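Local coordinates for protein tyrosinase (Aspergillus oryzae, PDB 6JU4) that probably oxidises L-tyrosine and L-dopa to L-dopaquinone with molecular oxygen at a dinuclear copper centre, a step of melanin biosynthesis, at residues N59-Y64 with W75-G80; L229-C234 with A357-S362. All blocks are in the same frame, centred on the assembly; numbering follows the deposited sequence.

Overall arrangement
From the N terminus, the chain leaves helix 41-55, passes through residues 59-64 into helix 64-69, and turns back through residues 75-80. Contact 1 joins these two loops and so closes a short excursion that contains helix 64-69 and the copper ligand His71. Contact 2 comes later and spans far more sequence: the loop 229-234, ahead of helix 258-265, meets 357-362, which runs from strand 356-357 toward helix 371-389. The contacts follow each other in series, neither nested nor crossed, with centres about 21 Å apart and nearest atoms about 8 Å apart. Contact 1 lies near the first copper-binding half of the central domain, and contact 2 beside the second, next to His336.

Contact 1 of 2, residues N59-Y64 with W75-G80; sequences NDQLSY and WTEWDG
Gln61 lays its side chain across the loop of Trp78 and Asp79, with OE1 above one face of the indole, displaced toward its rim. Its chain is extended beyond CG (chi2 -166°), which carries the amide to the backbone of Asp79. There OE1 accepts from Asp79 N at 2.8 Å, a bent bond whose donor stands well above the amide plane. The other end of the amide works through water: NE2 donates to a molecule 2.7 Å away, which in turn donates to Glu77 OE1, so both ends of the amide are held. Trp78 NE1 points at Gln61 O over 2.8 Å, nearly straight at 172°, with the oxygen in the ring plane. Leu62 CD2 meets the benzo edge of the same indole at CZ2, 4.2 Å away. The Asp79 carboxylate is hydrogen-bonded to His412 ND1 and to Gly1 N and Tyr7 N, the last two tying in the N-terminal segment. Residues 60-63 form a type I beta turn with an Asx turn, in which Asp60 OD1 takes Leu62 N at 2.9 Å. Ser63, which ends the turn, is the N-cap of helix 64-69, a capped turn leading into the helix that precedes copper ligand His71.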
ATOM      1  N   ASN B  59      28.441  10.705   8.347  1.00 14.64           N
ATOM      2  CA  ASN B  59      29.355  11.665   8.974  1.00 17.17           C
ATOM      3  C   ASN B  59      29.165  13.048   8.367  1.00 16.20           C
ATOM      4  O   ASN B  59      29.718  14.019   8.872  1.00 20.58           O
ATOM      5  CB  ASN B  59      30.812  11.226   8.770  1.00 17.83           C
ATOM      6  CG  ASN B  59      31.125  10.967   7.307  1.00 30.03           C
ATOM      7  OD1 ASN B  59      30.739   9.957   6.706  1.00 35.83           O
ATOM      8  ND2 ASN B  59      31.842  11.913   6.713  1.00 35.41           N
ATOM      9  N   ASP B  60      28.396  13.128   7.276  1.00 13.92           N
ATOM     10  CA  ASP B  60      28.113  14.459   6.711  1.00 13.43           C
ATOM     11  C   ASP B  60      26.912  15.049   7.430  1.00 12.45           C
ATOM     12  O   ASP B  60      25.805  14.503   7.395  1.00 12.74           O
ATOM     13  CB  ASP B  60      27.903  14.307   5.210  1.00 13.06           C
ATOM     14  CG  ASP B  60      27.705  15.590   4.435  1.00 15.71           C
ATOM     15  OD1 ASP B  60      27.264  16.588   5.043  1.00 17.11           O
ATOM     16  OD2 ASP B  60      27.985  15.560   3.205  1.00 19.44           O
ATOM     17  N   GLN B  61      27.119  16.153   8.158  1.00 12.67           N
ATOM     18  CA  GLN B  61      26.040  16.766   8.936  1.00 14.54           C
ATOM     19  C   GLN B  61      24.901  17.334   8.098  1.00 10.99           C
ATOM     20  O   GLN B  61      23.815  17.607   8.650  1.00 11.86           O
ATOM     21  CB  GLN B  61      26.627  17.853   9.861  1.00 21.32           C
ATOM     22  CG  GLN B  61      27.571  17.165  10.861  1.00 27.24           C
ATOM     23  CD  GLN B  61      27.936  18.084  12.011  1.00 29.87           C
ATOM     24  OE1 GLN B  61      27.361  19.173  12.122  1.00 28.82           O
ATOM     25  NE2 GLN B  61      28.831  17.631  12.870  1.00 45.83           N
ATOM     26  N   LEU B  62      25.139  17.472   6.792  1.00 10.67           N
ATOM     27  CA  LEU B  62      24.081  17.944   5.908  1.00 10.39           C
ATOM     28  C   LEU B  62      23.496  16.796   5.107  1.00  9.57           C
ATOM     29  O   LEU B  62      22.808  16.979   4.100  1.00 10.87           O
ATOM     30  CB  LEU B  62      24.593  19.063   5.003  1.00 11.94           C
ATOM     31  CG  LEU B  62      25.213  20.264   5.707  1.00 12.67           C
ATOM     32  CD1 LEU B  62      25.551  21.316   4.656  1.00 14.82           C
ATOM     33  CD2 LEU B  62      24.276  20.851   6.764  1.00 12.98           C
ATOM     34  N   SER B  63      23.753  15.572   5.561  1.00 10.56           N
ATOM     35  CA  SER B  63      23.045  14.440   4.968  1.00 10.08           C
ATOM     36  C   SER B  63      21.588  14.461   5.420  1.00  8.59           C
ATOM     37  O   SER B  63      21.278  14.961   6.504  1.00  9.92           O
ATOM     38  CB  SER B  63      23.697  13.126   5.406  1.00  9.77           C
ATOM     39  OG  SER B  63      23.609  12.936   6.805  1.00 10.63           O
ATOM     40  N   TYR B  64      20.720  13.859   4.630  1.00  8.83           N
ATOM     41  CA  TYR B  64      19.312  13.780   5.023  1.00  8.52           C
ATOM     42  C   TYR B  64      19.187  13.082   6.368  1.00  9.34           C
ATOM     43  O   TYR B  64      18.418  13.511   7.246  1.00  9.14           O
ATOM     44  CB  TYR B  64      18.524  13.014   3.951  1.00  9.00           C
ATOM     45  CG  TYR B  64      17.032  12.954   4.196  1.00  9.02           C
ATOM     46  CD1 TYR B  64      16.491  11.929   4.981  1.00  9.12           C
ATOM     47  CD2 TYR B  64      16.184  13.879   3.613  1.00  8.98           C
ATOM     48  CE1 TYR B  64      15.123  11.858   5.199  1.00  8.07           C
ATOM     49  CE2 TYR B  64      14.820  13.840   3.838  1.00  8.68           C
ATOM     50  CZ  TYR B  64      14.318  12.823   4.634  1.00  9.18           C
ATOM     51  OH  TYR B  64      12.957  12.789   4.814  1.00 10.37           O
ATOM     52  N   TRP B  75      19.431  10.749  18.453  1.00 11.37           N
ATOM     53  CA  TRP B  75      19.783  11.631  19.564  1.00 12.73           C
ATOM     54  C   TRP B  75      21.267  11.936  19.617  1.00 13.88           C
ATOM     55  O   TRP B  75      21.873  11.978  20.690  1.00 17.88           O
ATOM     56  CB  TRP B  75      19.332  11.012  20.897  1.00 17.03           C
ATOM     57  CG  TRP B  75      17.870  10.632  20.848  1.00 22.60           C
ATOM     58  CD1 TRP B  75      16.843  11.528  20.720  1.00 20.28           C
ATOM     59  CD2 TRP B  75      17.260   9.342  20.907  1.00 22.73           C
ATOM     60  NE1 TRP B  75      15.642  10.886  20.703  1.00 22.90           N
ATOM     61  CE2 TRP B  75      15.870   9.533  20.820  1.00 23.33           C
ATOM     62  CE3 TRP B  75      17.743   8.035  21.034  1.00 27.41           C
ATOM     63  CZ2 TRP B  75      14.946   8.493  20.851  1.00 27.20           C
ATOM     64  CZ3 TRP B  75      16.840   6.999  21.067  1.00 33.50           C
ATOM     65  CH2 TRP B  75      15.460   7.228  20.975  1.00 35.01           C
ATOM     66  N   THR B  76      21.873  12.193  18.457  1.00 12.69           N
ATOM     67  CA  THR B  76      23.288  12.564  18.476  1.00 12.20           C
ATOM     68  C   THR B  76      23.430  14.075  18.466  1.00 11.65           C
ATOM     69  O   THR B  76      22.492  14.869  18.340  1.00 12.33           O
ATOM     70  CB  THR B  76      24.048  11.992  17.270  1.00 15.02           C
ATOM     71  OG1 THR B  76      23.514  12.562  16.070  1.00 18.55           O
ATOM     72  CG2 THR B  76      23.876  10.476  17.192  1.00 21.58           C
ATOM     73  N   GLU B  77      24.699  14.472  18.599  1.00 10.71           N
ATOM     74  CA  GLU B  77      25.049  15.877  18.400  1.00 10.66           C
ATOM     75  C   GLU B  77      24.722  16.300  16.978  1.00 10.47           C
ATOM     76  O   GLU B  77      24.615  15.484  16.058  1.00 13.28           O
ATOM     77  CB  GLU B  77      26.538  16.065  18.721  1.00 15.80           C
ATOM     78  CG  GLU B  77      27.481  15.524  17.681  1.00 22.30           C
ATOM     79  CD  GLU B  77      28.913  15.986  17.858  1.00 22.14           C
ATOM     80  OE1 GLU B  77      29.608  16.192  16.832  1.00 22.20           O
ATOM     81  OE2 GLU B  77      29.363  16.103  19.019  1.00 20.83           O
ATOM     82  N   TRP B  78      24.596  17.610  16.776  1.00 11.73           N
ATOM     83  CA  TRP B  78      24.582  18.191  15.428  1.00 11.57           C
ATOM     84  C   TRP B  78      25.200  19.590  15.495  1.00 10.32           C
ATOM     85  O   TRP B  78      24.909  20.360  16.421  1.00 11.42           O
ATOM     86  CB  TRP B  78      23.155  18.274  14.874  1.00 11.76           C
ATOM     87  CG  TRP B  78      23.132  18.703  13.433  1.00 11.23           C
ATOM     88  CD1 TRP B  78      23.352  17.906  12.341  1.00 12.03           C
ATOM     89  CD2 TRP B  78      22.878  20.017  12.923  1.00 11.33           C
ATOM     90  NE1 TRP B  78      23.251  18.638  11.185  1.00 11.41           N
ATOM     91  CE2 TRP B  78      22.966  19.940  11.522  1.00 11.51           C
ATOM     92  CE3 TRP B  78      22.594  21.252  13.526  1.00 11.58           C
ATOM     93  CZ2 TRP B  78      22.777  21.052  10.705  1.00 10.76           C
ATOM     94  CZ3 TRP B  78      22.401  22.364  12.723  1.00 11.03           C
ATOM     95  CH2 TRP B  78      22.495  22.245  11.325  1.00 11.59           C
ATOM     96  N   ASP B  79      26.052  19.908  14.519  1.00 11.01           N
ATOM     97  CA  ASP B  79      26.693  21.211  14.425  1.00 10.48           C
ATOM     98  C   ASP B  79      27.324  21.632  15.749  1.00 10.72           C
ATOM     99  O   ASP B  79      27.246  22.787  16.159  1.00 14.56           O
ATOM    100  CB  ASP B  79      25.726  22.270  13.897  1.00 12.45           C
ATOM    101  CG  ASP B  79      26.428  23.485  13.316  1.00 12.53           C
ATOM    102  OD1 ASP B  79      27.619  23.376  12.972  1.00 17.12           O
ATOM    103  OD2 ASP B  79      25.823  24.575  13.170  1.00 14.91           O
ATOM    104  N   GLY B  80      28.004  20.694  16.399  1.00 13.31           N
ATOM    105  CA  GLY B  80      28.771  20.960  17.602  1.00 11.96           C
ATOM    106  C   GLY B  80      27.923  21.038  18.852  1.00 11.68           C
ATOM    107  O   GLY B  80      28.461  21.187  19.956  1.00 14.87           O
TER
HETATM  108  O   HOH W   1      29.628  18.589  15.316  1.00 24.08           O

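Contact 2 of 2, residues L229-C234 with A357-S362; sequences LPFDKC and AGHMSS
Phe231 lays its ring against His359 and Ser362, which both approach from one side, with Leu229 CB over the opposite face. This joins a short 3-10 turn including Asp232 to the 3-10 segment 359-361 in the central domain of the tyrosinase fold. This aromatic centre is the close-packed part of the contact. Phe231 CD1 sits 3.5 Å from His359 NE2, over one face of the imidazole and toward its rim. The two rings are inclined at 48°, with centroids 4.6 Å apart, too oblique for either a stack or an edge-to-face pair. With CG anti to its carbonyl carbon (chi1 -71°), the benzyl group reaches across to the second segment, where CE2 comes within 3.4 Å of Ser362 OG. Gly358 O lies near the ring plane at the CZ edge, 3.8 Å away. Val365 also touches this phenyl ring. Cys234 adds SG beside His359 CE1 at 3.8 Å, an oblique sulfur-aromatic approach.

The Leu229 end is slighter and mainly apolar: both methyl branches rest against Ala357 CB, CD2 nearer at 3.6 Å, and Phe344 touches the leucine from outside the two segments. Beyond the aromatic centre, the second 3-10 segment faces the copper site, where Met360 O accepts from ND1 of the copper ligand His336, which probably helps to orient that imidazole.

No direct hydrogen bond crosses between the segments, and the polar link runs through one water at the looser margin. This water, lying in the imidazole plane, donates to Phe231 O at 2.8 Å and is hydrogen-bonded to His359 NE2 at 2.9 Å.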
ATOM      1  N   LEU B 229       7.402   0.204  18.439  1.00 20.42           N
ATOM      2  CA  LEU B 229       7.303  -0.263  17.058  1.00 14.65           C
ATOM      3  C   LEU B 229       8.665  -0.679  16.537  1.00 14.06           C
ATOM      4  O   LEU B 229       9.661  -0.127  17.038  1.00 18.06           O
ATOM      5  CB  LEU B 229       6.777   0.890  16.199  1.00 15.65           C
ATOM      6  CG  LEU B 229       5.335   1.311  16.507  1.00 18.10           C
ATOM      7  CD1 LEU B 229       5.027   2.625  15.813  1.00 20.40           C
ATOM      8  CD2 LEU B 229       4.373   0.208  16.083  1.00 21.17           C
ATOM      9  N   PRO B 230       8.766  -1.625  15.613  1.00 13.78           N
ATOM     10  CA  PRO B 230      10.091  -2.148  15.220  1.00 13.58           C
ATOM     11  C   PRO B 230      10.861  -1.248  14.264  1.00 12.98           C
ATOM     12  O   PRO B 230      11.342  -1.681  13.215  1.00 12.65           O
ATOM     13  CB  PRO B 230       9.722  -3.461  14.515  1.00 16.69           C
ATOM     14  CG  PRO B 230       8.393  -3.164  13.901  1.00 17.19           C
ATOM     15  CD  PRO B 230       7.670  -2.339  14.936  1.00 14.82           C
ATOM     16  N   PHE B 231      11.044   0.027  14.621  1.00 12.30           N
ATOM     17  CA  PHE B 231      11.736   0.954  13.746  1.00 12.17           C
ATOM     18  C   PHE B 231      13.208   0.595  13.567  1.00 12.24           C
ATOM     19  O   PHE B 231      13.792   0.952  12.537  1.00 12.86           O
ATOM     20  CB  PHE B 231      11.613   2.395  14.285  1.00 11.46           C
ATOM     21  CG  PHE B 231      10.228   2.971  14.146  1.00 10.81           C
ATOM     22  CD1 PHE B 231       9.561   2.959  12.935  1.00  9.42           C
ATOM     23  CD2 PHE B 231       9.586   3.531  15.250  1.00 12.47           C
ATOM     24  CE1 PHE B 231       8.286   3.476  12.815  1.00 11.06           C
ATOM     25  CE2 PHE B 231       8.312   4.063  15.128  1.00 14.45           C
ATOM     26  CZ  PHE B 231       7.666   4.054  13.906  1.00 13.05           C
ATOM     27  N   ASP B 232      13.786  -0.118  14.524  1.00 11.45           N
ATOM     28  CA  ASP B 232      15.137  -0.655  14.388  1.00 12.40           C
ATOM     29  C   ASP B 232      15.250  -1.675  13.265  1.00 11.96           C
ATOM     30  O   ASP B 232      16.354  -1.927  12.773  1.00 12.62           O
ATOM     31  CB  ASP B 232      15.588  -1.292  15.707  1.00 14.28           C
ATOM     32  CG  ASP B 232      14.664  -2.387  16.191  1.00 17.28           C
ATOM     33  OD1 ASP B 232      13.436  -2.187  16.176  1.00 18.14           O
ATOM     34  OD2 ASP B 232      15.153  -3.460  16.606  1.00 28.76           O
ATOM     35  N   LYS B 233      14.128  -2.237  12.849  1.00 10.72           N
ATOM     36  CA  LYS B 233      14.113  -3.242  11.793  1.00 11.14           C
ATOM     37  C   LYS B 233      13.691  -2.675  10.446  1.00 10.76           C
ATOM     38  O   LYS B 233      13.494  -3.449   9.503  1.00 13.00           O
ATOM     39  CB  LYS B 233      13.171  -4.384  12.183  1.00 13.82           C
ATOM     40  CG  LYS B 233      13.669  -5.118  13.429  1.00 20.05           C
ATOM     41  CD  LYS B 233      12.744  -6.255  13.820  1.00 29.65           C
ATOM     42  CE  LYS B 233      13.178  -6.915  15.119  1.00 44.56           C
ATOM     43  NZ  LYS B 233      12.067  -6.962  16.118  1.00 63.54           N
ATOM     44  N   CYS B 234      13.585  -1.354  10.316  1.00 11.26           N
ATOM     45  CA  CYS B 234      13.270  -0.706   9.049  1.00 10.99           C
ATOM     46  C   CYS B 234      14.538  -0.216   8.348  1.00 11.23           C
ATOM     47  O   CYS B 234      15.366   0.416   9.020  1.00 13.17           O
ATOM     48  CB  CYS B 234      12.389   0.536   9.289  1.00 12.10           C
ATOM     49  SG  CYS B 234      10.813   0.118  10.088  1.00 12.40           S
ATOM     50  N   ALA B 357       1.418   0.527  11.154  1.00  9.70           N
ATOM     51  CA  ALA B 357       2.115   1.683  11.691  1.00  9.76           C
ATOM     52  C   ALA B 357       3.241   2.142  10.786  1.00  9.30           C
ATOM     53  O   ALA B 357       3.744   1.419   9.925  1.00 10.06           O
ATOM     54  CB  ALA B 357       2.663   1.357  13.081  1.00 11.30           C
ATOM     55  N   GLY B 358       3.686   3.369  11.049  1.00  9.15           N
ATOM     56  CA  GLY B 358       4.711   3.982  10.216  1.00  9.37           C
ATOM     57  C   GLY B 358       5.351   5.173  10.910  1.00  7.31           C
ATOM     58  O   GLY B 358       4.879   5.693  11.928  1.00  9.75           O
ATOM     59  N   HIS B 359       6.451   5.624  10.306  1.00  8.30           N
ATOM     60  CA  HIS B 359       7.327   6.631  10.898  1.00  7.22           C
ATOM     61  C   HIS B 359       6.605   7.902  11.291  1.00  8.40           C
ATOM     62  O   HIS B 359       6.927   8.436  12.376  1.00  9.70           O
ATOM     63  CB  HIS B 359       8.459   6.924   9.891  1.00  8.12           C
ATOM     64  CG  HIS B 359       9.335   5.700   9.769  1.00  8.87           C
ATOM     65  ND1 HIS B 359       8.949   4.556   9.107  1.00  8.19           N
ATOM     66  CD2 HIS B 359      10.571   5.465  10.288  1.00  9.74           C
ATOM     67  CE1 HIS B 359       9.908   3.662   9.217  1.00  9.50           C
ATOM     68  NE2 HIS B 359      10.923   4.181   9.922  1.00 10.45           N
ATOM     69  N   MET B 360       5.705   8.434  10.458  1.00  8.71           N
ATOM     70  CA  MET B 360       5.144   9.753  10.771  1.00  9.85           C
ATOM     71  C   MET B 360       4.370   9.793  12.071  1.00  9.81           C
ATOM     72  O   MET B 360       4.183  10.903  12.597  1.00 10.57           O
ATOM     73  CB  MET B 360       4.257  10.269   9.622  1.00  8.77           C
ATOM     74  CG  MET B 360       5.107  10.922   8.525  1.00  9.92           C
ATOM     75  SD  MET B 360       5.642  12.582   9.006  1.00 10.71           S
ATOM     76  CE  MET B 360       4.088  13.474   8.882  1.00 11.40           C
ATOM     77  N   SER B 361       3.932   8.660  12.629  1.00  9.92           N
ATOM     78  CA  SER B 361       3.215   8.724  13.900  1.00 10.28           C
ATOM     79  C   SER B 361       4.114   8.876  15.114  1.00 10.04           C
ATOM     80  O   SER B 361       3.580   9.067  16.210  1.00 12.59           O
ATOM     81  CB  SER B 361       2.358   7.474  14.101  1.00 11.88           C
ATOM     82  OG  SER B 361       3.186   6.342  14.360  1.00 12.37           O
ATOM     83  N   SER B 362       5.415   8.768  14.964  1.00 10.82           N
ATOM     84  CA  SER B 362       6.340   8.570  16.080  1.00 11.29           C
ATOM     85  C   SER B 362       7.365   9.694  16.151  1.00 10.24           C
ATOM     86  O   SER B 362       8.190   9.806  15.237  1.00 10.79           O
ATOM     87  CB  SER B 362       7.066   7.234  15.807  1.00 13.78           C
ATOM     88  OG  SER B 362       8.081   6.976  16.772  1.00 17.53           O
TER
HETATM   89  O   HOH W   2      13.337   3.301  11.161  1.00 11.38           O